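Local coordinates for protein taurine dioxygenase (Burkholderia ambifaria, PDB 5VN6) that probably catalyses the iron- and 2-oxoglutarate-dependent hydroxylation of taurine, and here carries a magnesium ion in its metal site, at residues 249-254 with 277-282; 49-54 with 133-138; 10-15 with 21-26. All coordinates share one frame; numbering follows the deposited sequence.

Contact 1. Residues 249-254 with 277-282; sequences WRWKKN and RRMERA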
loop_
_atom_site.group_PDB
_atom_site.type_symbol
_atom_site.label_atom_id
_atom_site.label_comp_id
_atom_site.label_asym_id
_atom_site.label_seq_id
_atom_site.Cartn_x
_atom_site.Cartn_y
_atom_site.Cartn_z
ATOM N N TRP A 249 9.632 -1.856 -1.953
ATOM C CA TRP A 249 10.982 -2.339 -2.191
ATOM C C TRP A 249 11.318 -3.400 -1.161
ATOM O O TRP A 249 11.039 -3.225 0.031
ATOM C CB TRP A 249 11.989 -1.185 -2.124
ATOM C CG TRP A 249 13.435 -1.561 -2.229
ATOM C CD1 TRP A 249 14.377 -1.509 -1.224
ATOM C CD2 TRP A 249 14.132 -2.004 -3.404
ATOM N NE1 TRP A 249 15.596 -1.903 -1.701
ATOM C CE2 TRP A 249 15.481 -2.217 -3.032
ATOM C CE3 TRP A 249 13.745 -2.260 -4.726
ATOM C CZ2 TRP A 249 16.455 -2.649 -3.944
ATOM C CZ3 TRP A 249 14.717 -2.703 -5.634
ATOM C CH2 TRP A 249 16.055 -2.880 -5.234
ATOM N N ARG A 250 11.893 -4.506 -1.626
ATOM C CA ARG A 250 12.324 -5.591 -0.757
ATOM C C ARG A 250 13.832 -5.532 -0.601
ATOM O O ARG A 250 14.558 -5.506 -1.599
ATOM C CB ARG A 250 11.914 -6.949 -1.315
ATOM C CG ARG A 250 12.292 -8.069 -0.385
ATOM C CD ARG A 250 11.682 -9.384 -0.838
ATOM N NE ARG A 250 12.166 -10.479 -0.020
ATOM C CZ ARG A 250 11.791 -11.746 -0.166
ATOM N NH1 ARG A 250 10.915 -12.082 -1.111
ATOM N NH2 ARG A 250 12.293 -12.670 0.638
ATOM N N TRP A 251 14.294 -5.493 0.643
ATOM C CA TRP A 251 15.717 -5.312 0.928
ATOM C C TRP A 251 16.498 -6.614 0.797
ATOM O O TRP A 251 16.000 -7.700 1.111
ATOM C CB TRP A 251 15.913 -4.753 2.336
ATOM C CG TRP A 251 15.357 -3.380 2.491
ATOM C CD1 TRP A 251 14.128 -3.030 2.984
ATOM C CD2 TRP A 251 16.000 -2.159 2.097
ATOM N NE1 TRP A 251 13.975 -1.650 2.933
ATOM C CE2 TRP A 251 15.113 -1.101 2.392
ATOM C CE3 TRP A 251 17.244 -1.862 1.534
ATOM C CZ2 TRP A 251 15.439 0.235 2.154
ATOM C CZ3 TRP A 251 17.557 -0.533 1.275
ATOM C CH2 TRP A 251 16.656 0.497 1.590
ATOM N N LYS A 252 17.741 -6.486 0.339
ATOM C CA LYS A 252 18.750 -7.539 0.367
ATOM C C LYS A 252 20.030 -6.940 0.931
ATOM O O LYS A 252 20.166 -5.719 1.037
ATOM C CB LYS A 252 19.010 -8.114 -1.032
ATOM C CG LYS A 252 17.777 -8.719 -1.719
ATOM C CD LYS A 252 17.400 -10.043 -1.111
ATOM C CE LYS A 252 16.042 -10.523 -1.614
ATOM N NZ LYS A 252 15.590 -11.697 -0.824
ATOM N N LYS A 253 20.988 -7.797 1.278
ATOM C CA LYS A 253 22.248 -7.295 1.811
ATOM C C LYS A 253 22.907 -6.348 0.816
ATOM O O LYS A 253 22.937 -6.614 -0.389
ATOM C CB LYS A 253 23.193 -8.449 2.135
ATOM N N ASN A 254 23.415 -5.222 1.332
ATOM C CA ASN A 254 24.075 -4.179 0.542
ATOM C C ASN A 254 23.172 -3.560 -0.516
ATOM O O ASN A 254 23.667 -3.014 -1.511
ATOM C CB ASN A 254 25.367 -4.687 -0.101
ATOM C CG ASN A 254 26.456 -4.907 0.914
ATOM O OD1 ASN A 254 26.480 -4.246 1.953
ATOM N ND2 ASN A 254 27.371 -5.818 0.620
ATOM N N ARG A 277 18.140 -6.561 12.413
ATOM C CA ARG A 277 18.246 -5.901 11.125
ATOM C C ARG A 277 19.129 -4.682 11.311
ATOM O O ARG A 277 18.925 -3.906 12.251
ATOM C CB ARG A 277 16.885 -5.479 10.594
ATOM C CG ARG A 277 16.891 -5.142 9.124
ATOM C CD ARG A 277 15.485 -4.943 8.635
ATOM N NE ARG A 277 15.024 -3.586 8.916
ATOM C CZ ARG A 277 14.328 -2.835 8.067
ATOM N NH1 ARG A 277 14.007 -3.301 6.867
ATOM N NH2 ARG A 277 13.962 -1.610 8.415
ATOM N N ARG A 278 20.091 -4.503 10.413
ATOM C CA ARG A 278 21.064 -3.426 10.535
ATOM C C ARG A 278 21.044 -2.603 9.261
ATOM O O ARG A 278 21.316 -3.132 8.176
ATOM C CB ARG A 278 22.465 -3.977 10.812
ATOM C CG ARG A 278 22.626 -4.522 12.230
ATOM C CD ARG A 278 24.072 -4.901 12.568
ATOM N NE ARG A 278 24.541 -6.052 11.801
ATOM C CZ ARG A 278 25.637 -6.059 11.047
ATOM N NH1 ARG A 278 26.397 -4.974 10.965
ATOM N NH2 ARG A 278 25.979 -7.156 10.384
ATOM N N MET A 279 20.727 -1.312 9.406
ATOM C CA MET A 279 20.709 -0.333 8.327
ATOM C C MET A 279 21.659 0.807 8.672
ATOM O O MET A 279 21.979 1.042 9.841
ATOM C CB MET A 279 19.297 0.242 8.090
ATOM C CG MET A 279 18.181 -0.776 8.141
ATOM S SD MET A 279 17.985 -1.698 6.606
ATOM C CE MET A 279 17.453 -0.450 5.442
ATOM N N GLU A 280 22.120 1.512 7.641
ATOM C CA GLU A 280 22.923 2.710 7.832
ATOM C C GLU A 280 22.432 3.761 6.849
ATOM O O GLU A 280 22.251 3.469 5.664
ATOM C CB GLU A 280 24.419 2.423 7.638
ATOM C CG GLU A 280 24.986 1.457 8.688
ATOM C CD GLU A 280 26.486 1.186 8.550
ATOM O OE1 GLU A 280 27.131 1.761 7.649
ATOM O OE2 GLU A 280 27.016 0.383 9.347
ATOM N N ARG A 281 22.214 4.978 7.338
ATOM C CA ARG A 281 21.667 6.038 6.504
ATOM C C ARG A 281 22.541 7.286 6.588
ATOM O O ARG A 281 23.290 7.489 7.552
ATOM C CB ARG A 281 20.213 6.368 6.887
ATOM C CG ARG A 281 20.018 7.000 8.255
ATOM C CD ARG A 281 18.526 7.191 8.566
ATOM N NE ARG A 281 17.859 8.120 7.653
ATOM C CZ ARG A 281 17.829 9.442 7.818
ATOM N NH1 ARG A 281 17.194 10.209 6.940
ATOM N NH2 ARG A 281 18.437 9.999 8.861
ATOM N N ALA A 282 22.482 8.089 5.528
ATOM C CA ALA A 282 23.122 9.400 5.483
ATOM C C ALA A 282 22.070 10.393 5.023
ATOM O O ALA A 282 21.608 10.321 3.878
ATOM C CB ALA A 282 24.331 9.403 4.551
#

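Contact 2. Residues 49-54 with 133-138; sequences VLFLRD and TMWANM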
loop_
_atom_site.group_PDB
_atom_site.type_symbol
_atom_site.label_atom_id
_atom_site.label_comp_id
_atom_site.label_asym_id
_atom_site.label_seq_id
_atom_site.Cartn_x
_atom_site.Cartn_y
_atom_site.Cartn_z
ATOM N N VAL A 49 12.685 8.116 -6.117
ATOM C CA VAL A 49 13.468 7.194 -5.298
ATOM C C VAL A 49 14.218 6.245 -6.225
ATOM O O VAL A 49 13.642 5.721 -7.184
ATOM C CB VAL A 49 12.588 6.416 -4.286
ATOM C CG1 VAL A 49 11.477 5.624 -4.978
ATOM C CG2 VAL A 49 13.462 5.475 -3.401
ATOM N N LEU A 50 15.510 6.035 -5.946
ATOM C CA LEU A 50 16.370 5.172 -6.748
ATOM C C LEU A 50 16.855 4.004 -5.899
ATOM O O LEU A 50 17.157 4.173 -4.716
ATOM C CB LEU A 50 17.579 5.941 -7.320
ATOM C CG LEU A 50 17.311 7.119 -8.263
ATOM C CD1 LEU A 50 18.614 7.884 -8.574
ATOM C CD2 LEU A 50 16.633 6.641 -9.559
ATOM N N PHE A 51 16.922 2.821 -6.508
ATOM C CA PHE A 51 17.324 1.598 -5.827
ATOM C C PHE A 51 18.531 0.976 -6.513
ATOM O O PHE A 51 18.656 1.014 -7.743
ATOM C CB PHE A 51 16.177 0.568 -5.794
ATOM C CG PHE A 51 14.911 1.099 -5.196
ATOM C CD1 PHE A 51 14.804 1.276 -3.833
ATOM C CD2 PHE A 51 13.822 1.420 -6.003
ATOM C CE1 PHE A 51 13.653 1.764 -3.282
ATOM C CE2 PHE A 51 12.664 1.912 -5.462
ATOM C CZ PHE A 51 12.570 2.090 -4.095
ATOM N N LEU A 52 19.414 0.393 -5.712
ATOM C CA LEU A 52 20.560 -0.327 -6.242
ATOM C C LEU A 52 20.771 -1.597 -5.433
ATOM O O LEU A 52 20.579 -1.602 -4.214
ATOM C CB LEU A 52 21.829 0.534 -6.203
ATOM C CG LEU A 52 21.846 1.815 -7.041
ATOM C CD1 LEU A 52 21.267 3.025 -6.282
ATOM C CD2 LEU A 52 23.255 2.098 -7.492
ATOM N N ARG A 53 21.187 -2.664 -6.107
ATOM C CA ARG A 53 21.566 -3.913 -5.460
ATOM C C ARG A 53 23.080 -4.011 -5.375
ATOM O O ARG A 53 23.806 -3.337 -6.108
ATOM C CB ARG A 53 21.030 -5.128 -6.227
ATOM C CG ARG A 53 19.507 -5.165 -6.397
ATOM C CD ARG A 53 18.815 -5.591 -5.112
ATOM N NE ARG A 53 17.398 -5.877 -5.338
ATOM C CZ ARG A 53 16.474 -5.884 -4.379
ATOM N NH1 ARG A 53 16.820 -5.602 -3.123
ATOM N NH2 ARG A 53 15.205 -6.141 -4.684
ATOM N N ASP A 54 23.543 -4.855 -4.452
ATOM C CA ASP A 54 24.940 -5.283 -4.390
ATOM C C ASP A 54 25.903 -4.098 -4.379
ATOM O O ASP A 54 26.895 -4.058 -5.113
ATOM C CB ASP A 54 25.239 -6.236 -5.542
ATOM C CG ASP A 54 24.270 -7.381 -5.581
ATOM O OD1 ASP A 54 24.078 -8.002 -4.512
ATOM O OD2 ASP A 54 23.663 -7.623 -6.648
ATOM N N THR A 133 10.218 -1.531 2.489
ATOM C CA THR A 133 9.962 -0.101 2.624
ATOM C C THR A 133 9.173 0.351 1.404
ATOM O O THR A 133 9.415 -0.122 0.286
ATOM C CB THR A 133 11.276 0.710 2.760
ATOM O OG1 THR A 133 12.058 0.163 3.830
ATOM C CG2 THR A 133 10.997 2.191 3.050
ATOM N N MET A 134 8.209 1.237 1.622
ATOM C CA MET A 134 7.397 1.773 0.541
ATOM C C MET A 134 7.590 3.268 0.451
ATOM O O MET A 134 7.865 3.924 1.457
ATOM C CB MET A 134 5.903 1.477 0.746
ATOM C CG MET A 134 5.613 0.008 1.010
ATOM S SD MET A 134 3.856 -0.257 1.275
ATOM C CE MET A 134 3.215 0.257 -0.314
ATOM N N TRP A 135 7.453 3.799 -0.766
ATOM C CA TRP A 135 7.436 5.231 -1.012
ATOM C C TRP A 135 6.187 5.595 -1.800
ATOM O O TRP A 135 5.665 4.783 -2.568
ATOM C CB TRP A 135 8.692 5.718 -1.802
ATOM C CG TRP A 135 9.961 5.750 -1.029
ATOM C CD1 TRP A 135 10.565 6.849 -0.507
ATOM C CD2 TRP A 135 10.814 4.632 -0.712
ATOM N NE1 TRP A 135 11.734 6.493 0.122
ATOM C CE2 TRP A 135 11.907 5.138 0.013
ATOM C CE3 TRP A 135 10.746 3.256 -0.966
ATOM C CZ2 TRP A 135 12.938 4.319 0.492
ATOM C CZ3 TRP A 135 11.756 2.442 -0.490
ATOM C CH2 TRP A 135 12.841 2.975 0.229
ATOM N N ALA A 136 5.733 6.843 -1.635
ATOM C CA ALA A 136 4.587 7.369 -2.357
ATOM C C ALA A 136 4.974 8.693 -3.015
ATOM O O ALA A 136 5.737 9.482 -2.448
ATOM C CB ALA A 136 3.378 7.569 -1.427
ATOM N N ASN A 137 4.470 8.914 -4.224
ATOM C CA ASN A 137 4.778 10.100 -5.023
ATOM C C ASN A 137 3.767 11.184 -4.653
ATOM O O ASN A 137 2.616 11.148 -5.084
ATOM C CB ASN A 137 4.734 9.742 -6.507
ATOM C CG ASN A 137 5.038 10.918 -7.421
ATOM O OD1 ASN A 137 4.881 12.083 -7.055
ATOM N ND2 ASN A 137 5.470 10.608 -8.636
ATOM N N MET A 138 4.181 12.150 -3.835
ATOM C CA MET A 138 3.233 13.191 -3.444
ATOM C C MET A 138 3.126 14.317 -4.470
ATOM O O MET A 138 2.316 15.230 -4.279
ATOM C CB MET A 138 3.608 13.754 -2.065
ATOM C CG MET A 138 3.699 12.674 -0.995
ATOM S SD MET A 138 2.283 11.520 -0.953
ATOM C CE MET A 138 0.984 12.665 -0.441
#

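Contact 3. Residues 10-15 with 21-26; sequences RVEPLT and ELLGVN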
loop_
_atom_site.group_PDB
_atom_site.type_symbol
_atom_site.label_atom_id
_atom_site.label_comp_id
_atom_site.label_asym_id
_atom_site.label_seq_id
_atom_site.Cartn_x
_atom_site.Cartn_y
_atom_site.Cartn_z
ATOM N N ARG A 10 21.901 1.644 -16.831
ATOM C CA ARG A 10 20.555 1.164 -17.121
ATOM C C ARG A 10 19.605 1.658 -16.040
ATOM O O ARG A 10 19.885 1.506 -14.846
ATOM C CB ARG A 10 20.515 -0.363 -17.211
ATOM C CG ARG A 10 21.450 -0.935 -18.275
ATOM C CD ARG A 10 21.157 -2.407 -18.613
ATOM N NE ARG A 10 21.434 -3.342 -17.519
ATOM C CZ ARG A 10 22.654 -3.655 -17.082
ATOM N NH1 ARG A 10 23.731 -3.095 -17.625
ATOM N NH2 ARG A 10 22.799 -4.522 -16.088
ATOM N N VAL A 11 18.511 2.287 -16.457
ATOM C CA VAL A 11 17.486 2.775 -15.544
ATOM C C VAL A 11 16.230 1.951 -15.788
ATOM O O VAL A 11 15.679 1.965 -16.895
ATOM C CB VAL A 11 17.210 4.271 -15.740
ATOM C CG1 VAL A 11 16.131 4.741 -14.754
ATOM C CG2 VAL A 11 18.498 5.095 -15.583
ATOM N N GLU A 12 15.775 1.236 -14.762
ATOM C CA GLU A 12 14.625 0.336 -14.892
ATOM C C GLU A 12 13.515 0.732 -13.930
ATOM O O GLU A 12 13.577 0.389 -12.736
ATOM C CB GLU A 12 15.045 -1.116 -14.659
ATOM C CG GLU A 12 15.733 -1.763 -15.873
ATOM C CD GLU A 12 15.797 -3.287 -15.790
ATOM O OE1 GLU A 12 15.078 -3.880 -14.952
ATOM O OE2 GLU A 12 16.564 -3.895 -16.566
ATOM N N PRO A 13 12.493 1.458 -14.385
ATOM C CA PRO A 13 11.404 1.844 -13.478
ATOM C C PRO A 13 10.700 0.621 -12.907
ATOM O O PRO A 13 10.566 -0.405 -13.572
ATOM C CB PRO A 13 10.466 2.669 -14.370
ATOM C CG PRO A 13 11.320 3.113 -15.532
ATOM C CD PRO A 13 12.343 2.033 -15.733
ATOM N N LEU A 14 10.286 0.725 -11.644
ATOM C CA LEU A 14 9.563 -0.347 -10.970
ATOM C C LEU A 14 8.058 -0.254 -11.182
ATOM O O LEU A 14 7.371 -1.285 -11.162
ATOM C CB LEU A 14 9.846 -0.326 -9.461
ATOM C CG LEU A 14 11.136 -0.967 -8.941
ATOM C CD1 LEU A 14 12.358 -0.134 -9.338
ATOM C CD2 LEU A 14 11.065 -1.131 -7.441
ATOM N N THR A 15 7.541 0.969 -11.320
ATOM C CA THR A 15 6.133 1.285 -11.548
ATOM C C THR A 15 6.096 2.489 -12.482
ATOM O O THR A 15 7.124 3.126 -12.728
ATOM C CB THR A 15 5.396 1.643 -10.246
ATOM O OG1 THR A 15 5.809 2.955 -9.833
ATOM C CG2 THR A 15 5.737 0.655 -9.118
ATOM N N GLU A 21 15.281 1.215 -10.530
ATOM C CA GLU A 21 16.525 0.569 -10.151
ATOM C C GLU A 21 17.624 0.990 -11.118
ATOM O O GLU A 21 17.414 1.063 -12.334
ATOM C CB GLU A 21 16.393 -0.968 -10.132
ATOM C CG GLU A 21 17.714 -1.651 -9.754
ATOM C CD GLU A 21 17.616 -3.160 -9.499
ATOM O OE1 GLU A 21 16.498 -3.712 -9.495
ATOM O OE2 GLU A 21 18.684 -3.805 -9.335
ATOM N N LEU A 22 18.794 1.278 -10.562
ATOM C CA LEU A 22 19.975 1.605 -11.339
ATOM C C LEU A 22 20.823 0.351 -11.462
ATOM O O LEU A 22 21.174 -0.257 -10.449
ATOM C CB LEU A 22 20.767 2.722 -10.654
ATOM C CG LEU A 22 20.039 4.053 -10.445
ATOM C CD1 LEU A 22 21.041 5.128 -10.016
ATOM C CD2 LEU A 22 19.296 4.476 -11.706
ATOM N N LEU A 23 21.154 -0.029 -12.692
ATOM C CA LEU A 23 21.950 -1.218 -12.962
ATOM C C LEU A 23 23.264 -0.829 -13.627
ATOM O O LEU A 23 23.353 0.185 -14.327
ATOM C CB LEU A 23 21.190 -2.199 -13.854
ATOM C CG LEU A 23 19.860 -2.667 -13.247
ATOM C CD1 LEU A 23 18.831 -2.787 -14.318
ATOM C CD2 LEU A 23 20.045 -4.004 -12.558
ATOM N N GLY A 24 24.284 -1.659 -13.410
ATOM C CA GLY A 24 25.617 -1.334 -13.888
ATOM C C GLY A 24 26.186 -0.083 -13.264
ATOM O O GLY A 24 26.921 0.653 -13.927
ATOM N N VAL A 25 25.852 0.189 -12.004
ATOM C CA VAL A 25 26.265 1.406 -11.321
ATOM C C VAL A 25 26.899 1.033 -9.991
ATOM O O VAL A 25 26.272 0.363 -9.163
ATOM C CB VAL A 25 25.083 2.362 -11.076
ATOM C CG1 VAL A 25 25.475 3.429 -10.066
ATOM C CG2 VAL A 25 24.638 2.990 -12.365
ATOM N N ASN A 26 28.115 1.501 -9.772
ATOM C CA ASN A 26 28.777 1.391 -8.483
ATOM C C ASN A 26 28.754 2.786 -7.881
ATOM O O ASN A 26 29.328 3.717 -8.456
ATOM C CB ASN A 26 30.214 0.888 -8.627
ATOM C CG ASN A 26 30.855 0.569 -7.290
ATOM O OD1 ASN A 26 30.569 1.216 -6.279
ATOM N ND2 ASN A 26 31.781 -0.388 -7.291
#

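Contact 1. Residues 249-254 with 277-282
Met279 presses its terminal methyl on the indole of Trp251, a Met-aromatic contact between the loop leaving strand 246-249 of the smaller sheet and strand 278-284 of the larger one, in the jelly-roll (cupin) core that this dioxygenase family shares. From the strand 278-284, CB points toward the loop 249-254, and CG continues beside the backbone N (chi1 -42°). CB and CG carry the chain across, and a bend at the next bond sets SD above the five-membered ring, but at a distance, 5.1 Å from the centroid of that ring of Trp251. The same sulfur also lies over the guanidinium face of Arg277, 4.1 Å from its plane. A last bend delivers CE to the six-membered ring, 3.8 Å from its centroid and only 7° off the normal, a CH-pi contact. Methionine is unbranched and can bend at chi2 and chi3, which lets its methyl settle over the ring.

On its other face Trp251 receives Trp249 CD1, so the indole is clamped from both sides, and its NE1 is satisfied by Thr133 OG1. Arg277, whose side chain is about 10 Å from the magnesium ion, stands with its guanidinium 88° to the indole plane; its NH1 makes a weak hydrogen bond to Gly131 O and comes within 3.9 Å of Trp251 CD1.

Contact 2. Residues 49-54 with 133-138
Val49 turns CG2 anti to its backbone nitrogen, leaving CG1 between N and the carbonyl carbon (chi1 58°), while Trp135 swings its indole beside its own N (chi1 -73°); together these rotations lay the valine methyl on the ring. The two residues face each other across the interior of the jelly-roll, with strand 49-52 in the seven-stranded sheet and strand 133-137 in the middle of the three-stranded one. Val49 CG2 stands 3.9 Å from the centroid of the five-membered ring of Trp135, over its face, as a CH-pi contact. On the opposite face Thr133 CG2, from the same strand as the indole, sits 3.4 Å above the plane and toward the rim. Beta-branched residues suit both places, since they have few rotatable bonds and chi1 alone holds the methyl against the ring.

Two residues on from Val49, on the same side of the strand, is Phe51; its side chain and that of Trp135 approach each other from opposite directions. The pair is an offset edge-to-face stack, planes 68° apart, with the Phe51 edge directed at the six-membered ring and the centroids 5.3 Å apart. Phe51 also stacks with Trp249, and Trp135 meets Trp259, so the buried aromatics interlock. The Trp135 side chain is about 4 Å from that of His266, a magnesium ligand, which places it beside the metal site. The closest approach between the two strands is Phe51 CE1 against Trp135 CZ3, at 3.4 Å.

Contact 3. Residues 10-15 with 21-26
Arg10 and Leu23 face each other as a hydrogen-bonded pair in an antiparallel beta hairpin whose segments 10-13 and 21-23 run at 155° to one another. The backbone supplies the polar part of the contact. Leu23 N bonds to Arg10 O at 2.9 Å and Arg10 N returns a longer bond to Leu23 O at 3.2 Å. Glu12 and Glu21 form the second such pair through Glu12 N to Glu21 O and Glu21 N to Glu12 O. Between them Val11 and Leu22 are the non-hydrogen-bonded pair, where Leu22 CA instead makes a CA-H...O contact of 3.5 Å with Arg10 O.

Apolar contact divides between the two sides of the hairpin. Val11 and Leu22 lie side by side on one, Val11 CG2 and Leu22 CD2 4.0 Å apart. On the other, Leu23 is flanked by two long polar chains. Arg10 bends at chi3 (-67°), which folds the guanidinium back so that one face lies over Leu23 CB, NH2 approaching that atom to 3.6 Å. Glu12 stretches its extended chain past Leu23 CD1, which is 3.4 Å from OE2. Such chains suit this exposed side: their aliphatic parts and flat groups shelter the leucine while the charges can meet solvent. Leu14, just past the strand, packs CD1 against the backbone at Glu21 N, 3.4 Å away.

Like charges come near each other as well, Glu12 OE1 and Glu21 OE1 being 5.6 Å apart, though not in contact. After the pairing, Gly24 turns the chain with positive phi, and Asn26 caps helix 27-32.

Val11 and Leu22 face helix 34-47, Leu14 packs on strands 49-52 and 246-249, and Pro13 meets Val129 of the second subunit. Strand 20-23 joins strand 49-52, leaving 10-13 as an outermost strand of the seven-stranded sheet within this chain.

Overall arrangement
From the N terminus, contact 3 comes first, closing the short turn between strands 10-13 and 20-23. Contact 2 then has 78 residues between its segments, 49-54 and 133-138, and contact 1 closes a 22-residue excursion near the C terminus that holds strands 256-260 and 264-268. The three follow in series, none enclosing or crossing another. In space they adjoin: Phe51 O probably accepts a hydrogen bond from Leu22 N, extending the hairpin of contact 3 into contact 2, while Arg250 O with Arg53 NH1 connects contacts 2 and 1. Contact 3 thus builds the edge of the large sheet, whereas contacts 1 and 2 fill the space between it and the three-stranded sheet.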